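Local coordinates for protein lipocalin AI-4 (Rhodnius prolixus, PDB 5HAE) that probably sequesters leukotriene-like lipids in a lipocalin barrel, which here holds a hydroxyeicosatetraenoic acid together with glutathione, at residues Gly29-Thr34 against Phe126-Ser131; Asp121-Phe126 against Leu145-Leu150. All blocks are in the same frame, centred on the assembly; numbering follows the deposited sequence.

Overall arrangement
Both interactions are built on strand 120-127 of the lipocalin barrel. Interaction 1 joins its end to strand 30-36, closing the sheet around the barrel, while interaction 2 packs the outer surface of the same strand against the chain that follows helix 139-144. Their centres lie about 15 Å apart, and they share Phe-126. Strand pairing runs on between them, with a probable hydrogen bond of 3.0 Å from Thr-34 N to Leu-125 O. Leu-33 CD1 also packs on Leu-124 CB, 3.7 Å away. Both touch the bound eicosanoid: 121-126 holds its carboxylate through Asn-122, and 29-34 with 126-131 meets the far end of its tail.

Interaction 1: Gly29-Thr34 against Phe126-Ser131; sequences GDWYLT and FNRQSS. With EAH ((5S,7E,9E,11Z,14Z)-5-hydroxyicosa-7,9,11,14-tetraenoic acid), chain B.
NH1 of Arg-128 is gripped by two backbone oxygens, donating to Asp-30 O at 2.9 Å and to Thr-28 O. It comes from above the Asp-30 carbonyl plane, yet Asp-30 O lies in the plane of the guanidinium; with Tyr-102 O taking NE, these bonds together help keep the group flat on Trp-31. Planes only 14° apart stack the two, the guanidinium centred over Trp-31 CE2 (Arg-128 CZ to CE2 3.3 Å), a cation-pi contact off-centre on the five-membered ring. The aliphatic part of the arginine adds to it: bent at chi2 (-58°), the chain lays CD over the six-membered ring in a CH-pi contact. Gly-29 suits its place beside NH1 because it brings no side chain there. The Trp of a Gly-X-Trp motif stacked on an arginine just beyond the last barrel strand is the classic lipocalin arrangement.

Further along, Tyr-32 and Asn-127 form an antiparallel hydrogen-bonded pair, Tyr-32 N reaching Asn-127 O at 2.7 Å. On that pair's face of the sheet, Ser-130 CB lies over the tyrosine ring. Asn-127 ND2 gives Thr-34 OG1 a bond of 3.0 Å in the amide plane and also bonds to Glu-133 O. On the other face, Leu-33 CD1 sits over one side of the Phe-126 ring, and C19 of the eicosanoid over the opposite side, 3.8 Å from Phe-126 CZ. The Phe-26 ring, from helix 23-26, stacks on Trp-31 and its backbone O accepts NE1, while strands 46-51 and 105-112 flank the pair.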
# COMPACT_ATOMS: atom_id res chain seq x y z
N GLY A 29 3.84 -7.08 12.28
CA GLY A 29 2.51 -6.88 12.82
C GLY A 29 1.42 -6.70 11.77
O GLY A 29 1.59 -7.10 10.62
N ASP A 30 0.31 -6.10 12.18
CA ASP A 30 -0.86 -5.91 11.32
C ASP A 30 -1.02 -4.46 10.90
O ASP A 30 -0.72 -3.55 11.68
CB ASP A 30 -2.14 -6.34 12.03
CG ASP A 30 -2.19 -7.83 12.29
OD1 ASP A 30 -1.48 -8.59 11.61
OD2 ASP A 30 -2.96 -8.23 13.18
N TRP A 31 -1.52 -4.25 9.68
CA TRP A 31 -1.84 -2.91 9.18
C TRP A 31 -3.28 -2.87 8.63
O TRP A 31 -3.61 -3.63 7.72
CB TRP A 31 -0.87 -2.48 8.07
CG TRP A 31 0.51 -2.04 8.51
CD1 TRP A 31 1.69 -2.73 8.36
CD2 TRP A 31 0.87 -0.78 9.11
NE1 TRP A 31 2.74 -2.00 8.86
CE2 TRP A 31 2.27 -0.79 9.33
CE3 TRP A 31 0.14 0.35 9.50
CZ2 TRP A 31 2.95 0.28 9.91
CZ3 TRP A 31 0.82 1.42 10.09
CH2 TRP A 31 2.21 1.37 10.28
N TYR A 32 -4.12 -2.00 9.19
CA TYR A 32 -5.50 -1.84 8.69
C TYR A 32 -5.55 -0.79 7.59
O TYR A 32 -5.01 0.29 7.75
CB TYR A 32 -6.45 -1.46 9.84
CG TYR A 32 -6.61 -2.56 10.87
CD1 TYR A 32 -5.79 -2.61 11.98
CD2 TYR A 32 -7.56 -3.56 10.72
CE1 TYR A 32 -5.90 -3.62 12.91
CE2 TYR A 32 -7.69 -4.57 11.66
CZ TYR A 32 -6.85 -4.60 12.75
OH TYR A 32 -6.95 -5.60 13.67
N LEU A 33 -6.17 -1.10 6.46
CA LEU A 33 -6.31 -0.12 5.39
C LEU A 33 -7.55 0.73 5.67
O LEU A 33 -8.66 0.31 5.36
CB LEU A 33 -6.42 -0.80 4.01
CG LEU A 33 -6.65 0.10 2.79
CD1 LEU A 33 -5.61 1.22 2.73
CD2 LEU A 33 -6.60 -0.74 1.52
N THR A 34 -7.36 1.90 6.26
CA THR A 34 -8.50 2.66 6.78
C THR A 34 -9.01 3.75 5.84
O THR A 34 -10.18 4.13 5.91
CB THR A 34 -8.16 3.31 8.14
OG1 THR A 34 -7.06 4.22 7.97
CG2 THR A 34 -7.77 2.23 9.17
N PHE A 126 -2.66 3.46 5.98
CA PHE A 126 -2.74 2.30 6.86
C PHE A 126 -2.60 2.76 8.30
O PHE A 126 -1.89 3.72 8.59
CB PHE A 126 -1.65 1.27 6.52
CG PHE A 126 -1.85 0.58 5.19
CD1 PHE A 126 -1.33 1.14 4.02
CD2 PHE A 126 -2.53 -0.61 5.10
CE1 PHE A 126 -1.50 0.51 2.80
CE2 PHE A 126 -2.72 -1.25 3.88
CZ PHE A 126 -2.20 -0.69 2.73
N ASN A 127 -3.28 2.04 9.18
CA ASN A 127 -3.25 2.31 10.60
C ASN A 127 -3.03 1.01 11.36
O ASN A 127 -3.43 -0.06 10.89
CB ASN A 127 -4.56 2.98 11.05
CG ASN A 127 -4.45 4.49 11.05
OD1 ASN A 127 -3.68 5.06 11.82
ND2 ASN A 127 -5.22 5.16 10.18
N ARG A 128 -2.38 1.11 12.52
CA ARG A 128 -2.17 -0.07 13.35
C ARG A 128 -3.45 -0.47 14.05
O ARG A 128 -3.60 -1.63 14.39
CB ARG A 128 -1.07 0.17 14.39
CG ARG A 128 0.34 0.32 13.80
CD ARG A 128 0.74 -0.90 12.99
NE ARG A 128 2.19 -0.95 12.79
CZ ARG A 128 2.85 -2.01 12.32
NH1 ARG A 128 2.18 -3.11 11.98
NH2 ARG A 128 4.18 -1.96 12.19
N GLN A 129 -4.35 0.49 14.27
CA GLN A 129 -5.67 0.21 14.84
C GLN A 129 -6.74 0.36 13.77
O GLN A 129 -6.62 1.24 12.91
CB GLN A 129 -6.00 1.14 16.01
CG GLN A 129 -4.99 1.12 17.14
CD GLN A 129 -5.32 2.14 18.22
OE1 GLN A 129 -4.53 3.05 18.50
NE2 GLN A 129 -6.49 2.00 18.84
N SER A 130 -7.78 -0.46 13.83
CA SER A 130 -8.91 -0.35 12.91
C SER A 130 -9.65 0.98 13.07
O SER A 130 -10.34 1.42 12.16
CB SER A 130 -9.88 -1.51 13.10
OG SER A 130 -10.49 -1.43 14.38
N SER A 131 -9.52 1.60 14.24
CA SER A 131 -10.18 2.88 14.51
C SER A 131 -9.30 4.09 14.11
O SER A 131 -9.71 5.24 14.26
CB SER A 131 -10.53 2.98 15.99
OG SER A 131 -9.36 2.87 16.77
O1 EAH B . -6.21 0.63 -4.50
C1 EAH B . -5.51 0.60 -5.56
O2 EAH B . -4.28 0.35 -5.49
C2 EAH B . -6.16 0.88 -6.90
C3 EAH B . -7.02 -0.30 -7.31
C4 EAH B . -6.43 -1.52 -6.65
C5 EAH B . -6.80 -2.76 -7.38
O3 EAH B . -7.93 -3.37 -6.76
C6 EAH B . -5.56 -3.62 -7.28
C7 EAH B . -5.49 -4.41 -5.99
C8 EAH B . -4.28 -4.89 -5.63
C9 EAH B . -3.99 -5.23 -4.19
C10 EAH B . -2.72 -5.46 -3.80
C11 EAH B . -2.49 -5.94 -2.39
C12 EAH B . -1.25 -6.11 -1.88
C13 EAH B . 0.01 -5.84 -2.68
C14 EAH B . 0.30 -4.34 -2.70
C15 EAH B . 0.74 -3.64 -1.63
C16 EAH B . 0.99 -4.27 -0.27
C17 EAH B . 0.63 -3.30 0.84
C18 EAH B . 1.20 -3.85 2.13
C19 EAH B . 0.80 -2.98 3.30
C20 EAH B . 1.32 -3.62 4.58
O HOH W 1 -1.91 -3.37 14.42

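Interaction 2: Asp121-Phe126 against Leu145-Leu150; sequences DNFLLF and LELTSL. With EAH ((5S,7E,9E,11Z,14Z)-5-hydroxyicosa-7,9,11,14-tetraenoic acid), chain B.
Phe-123 and Leu-147 both set CG beside the backbone N and anti to the carbonyl carbon (chi1 -76° and -58°), and with these torsions the ring and the leucine branch meet at about a right angle. Leu-147 CD1 comes over a face of the ring, 3.6 Å from Phe-123 CG, in a CH-pi contact with the methyl 30° off the ring normal. The other methyl, CD2, lies 3.9 Å from Phe-123 CD1, so both methyls rest on the same side of the ring, near its CG end. Leu-145 CD1 approaches obliquely, 4.1 Å from Phe-123 CE2. More loosely, Leu-150 CD1 reaches Leu-125 CB at 4.3 Å.

Leucines suit this seam, since their branched ends can fit a flat ring and one another without leaving a polar group to satisfy. In the lipocalin fold a C-terminal helix packs against the outside of the barrel. Here helix 139-144 ends in a Schellman motif with Glu-146, at positive phi, as its C-prime residue; the turn then carries Leu-147 to the sheet. Leu-142 of the helix touches both Leu-147 and Leu-150, and Arg-37 lies against Phe-123 and Leu-147.

The inward-facing neighbour does different work: Asn-122 ND2 donates a nearly straight bond of 3.0 Å to O1 of the eicosanoid carboxylate. Asp-38 N holds the amide's OD1, which helps fix its rotation, and Arg-110 NE also bonds to the ligand.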
# COMPACT_ATOMS: atom_id res chain seq x y z
N ASP A 121 -3.72 3.23 -9.90
CA ASP A 121 -2.95 3.49 -8.71
C ASP A 121 -3.80 4.14 -7.62
O ASP A 121 -4.99 4.40 -7.81
CB ASP A 121 -1.69 4.33 -9.02
CG ASP A 121 -1.98 5.74 -9.53
OD1 ASP A 121 -3.13 6.19 -9.48
OD2 ASP A 121 -1.01 6.41 -9.95
N ASN A 122 -3.17 4.37 -6.48
CA ASN A 122 -3.87 4.88 -5.31
C ASN A 122 -2.88 5.38 -4.27
O ASN A 122 -1.70 5.00 -4.28
CB ASN A 122 -4.76 3.79 -4.71
CG ASN A 122 -6.09 4.33 -4.21
OD1 ASN A 122 -6.25 5.53 -4.03
ND2 ASN A 122 -7.06 3.44 -3.99
N PHE A 123 -3.35 6.24 -3.39
CA PHE A 123 -2.61 6.52 -2.17
C PHE A 123 -3.43 5.93 -1.05
O PHE A 123 -4.64 6.15 -1.00
CB PHE A 123 -2.37 8.01 -1.98
CG PHE A 123 -1.27 8.57 -2.87
CD1 PHE A 123 -1.56 9.02 -4.15
CD2 PHE A 123 0.03 8.65 -2.41
CE1 PHE A 123 -0.56 9.54 -4.96
CE2 PHE A 123 1.04 9.18 -3.21
CZ PHE A 123 0.74 9.62 -4.49
N LEU A 124 -2.76 5.17 -0.19
CA LEU A 124 -3.38 4.37 0.86
C LEU A 124 -2.91 4.80 2.24
O LEU A 124 -1.71 4.95 2.46
CB LEU A 124 -3.04 2.89 0.65
CG LEU A 124 -3.25 2.29 -0.74
CD1 LEU A 124 -2.64 0.88 -0.79
CD2 LEU A 124 -4.72 2.25 -1.07
N LEU A 125 -3.85 4.96 3.18
CA LEU A 125 -3.49 5.23 4.56
C LEU A 125 -3.74 3.99 5.40
O LEU A 125 -4.88 3.50 5.49
CB LEU A 125 -4.27 6.42 5.14
CG LEU A 125 -3.88 6.83 6.58
CD1 LEU A 125 -2.42 7.30 6.66
CD2 LEU A 125 -4.82 7.89 7.18
N PHE A 126 -2.66 3.46 5.98
CA PHE A 126 -2.74 2.30 6.86
C PHE A 126 -2.60 2.76 8.30
O PHE A 126 -1.89 3.72 8.59
CB PHE A 126 -1.65 1.27 6.52
CG PHE A 126 -1.85 0.58 5.19
CD1 PHE A 126 -1.33 1.14 4.02
CD2 PHE A 126 -2.53 -0.61 5.10
CE1 PHE A 126 -1.50 0.51 2.80
CE2 PHE A 126 -2.72 -1.25 3.88
CZ PHE A 126 -2.20 -0.69 2.73
N LEU A 145 0.99 16.52 -1.62
CA LEU A 145 0.58 15.51 -2.60
C LEU A 145 -0.84 15.72 -3.11
O LEU A 145 -1.38 14.88 -3.82
CB LEU A 145 0.66 14.11 -1.98
CG LEU A 145 2.00 13.56 -1.48
CD1 LEU A 145 1.78 12.28 -0.68
CD2 LEU A 145 2.93 13.31 -2.66
N GLU A 146 -1.44 16.84 -2.73
CA GLU A 146 -2.83 17.15 -3.07
C GLU A 146 -3.80 16.05 -2.65
O GLU A 146 -4.78 15.77 -3.35
CB GLU A 146 -2.95 17.44 -4.57
CG GLU A 146 -2.09 18.64 -5.01
CD GLU A 146 -2.16 18.90 -6.50
OE1 GLU A 146 -3.26 19.22 -7.00
OE2 GLU A 146 -1.11 18.79 -7.18
N LEU A 147 -3.53 15.43 -1.51
CA LEU A 147 -4.40 14.40 -0.96
C LEU A 147 -5.24 14.98 0.18
O LEU A 147 -5.18 14.51 1.33
CB LEU A 147 -3.58 13.22 -0.46
CG LEU A 147 -2.71 12.57 -1.53
CD1 LEU A 147 -1.90 11.48 -0.90
CD2 LEU A 147 -3.57 12.04 -2.68
N THR A 148 -6.03 15.99 -0.15
CA THR A 148 -6.72 16.77 0.86
C THR A 148 -8.00 16.12 1.38
O THR A 148 -8.54 16.55 2.39
CB THR A 148 -7.07 18.16 0.32
OG1 THR A 148 -7.78 18.90 1.32
CG2 THR A 148 -7.93 18.04 -0.94
N SER A 149 -8.50 15.10 0.69
CA SER A 149 -9.74 14.48 1.16
C SER A 149 -9.78 12.98 0.95
O SER A 149 -10.55 12.48 0.13
CB SER A 149 -10.96 15.12 0.48
OG SER A 149 -10.89 15.01 -0.93
N LEU A 150 -8.96 12.25 1.71
CA LEU A 150 -8.94 10.81 1.62
C LEU A 150 -10.30 10.21 1.97
O LEU A 150 -10.93 10.62 2.94
CB LEU A 150 -7.86 10.23 2.54
CG LEU A 150 -6.41 10.55 2.19
CD1 LEU A 150 -5.48 10.12 3.31
CD2 LEU A 150 -6.03 9.87 0.90
O1 EAH B . -6.21 0.63 -4.50
C1 EAH B . -5.51 0.60 -5.56
O2 EAH B . -4.28 0.35 -5.49
C2 EAH B . -6.16 0.88 -6.90
C3 EAH B . -7.02 -0.30 -7.31
C4 EAH B . -6.43 -1.52 -6.65
C5 EAH B . -6.80 -2.76 -7.38
O3 EAH B . -7.93 -3.37 -6.76
C6 EAH B . -5.56 -3.62 -7.28
C7 EAH B . -5.49 -4.41 -5.99
C8 EAH B . -4.28 -4.89 -5.63
C9 EAH B . -3.99 -5.23 -4.19
C10 EAH B . -2.72 -5.46 -3.80
C11 EAH B . -2.49 -5.94 -2.39
C12 EAH B . -1.25 -6.11 -1.88
C13 EAH B . 0.01 -5.84 -2.68
C14 EAH B . 0.30 -4.34 -2.70
C15 EAH B . 0.74 -3.64 -1.63
C16 EAH B . 0.99 -4.27 -0.27
C17 EAH B . 0.63 -3.30 0.84
C18 EAH B . 1.20 -3.85 2.13
C19 EAH B . 0.80 -2.98 3.30
C20 EAH B . 1.32 -3.62 4.58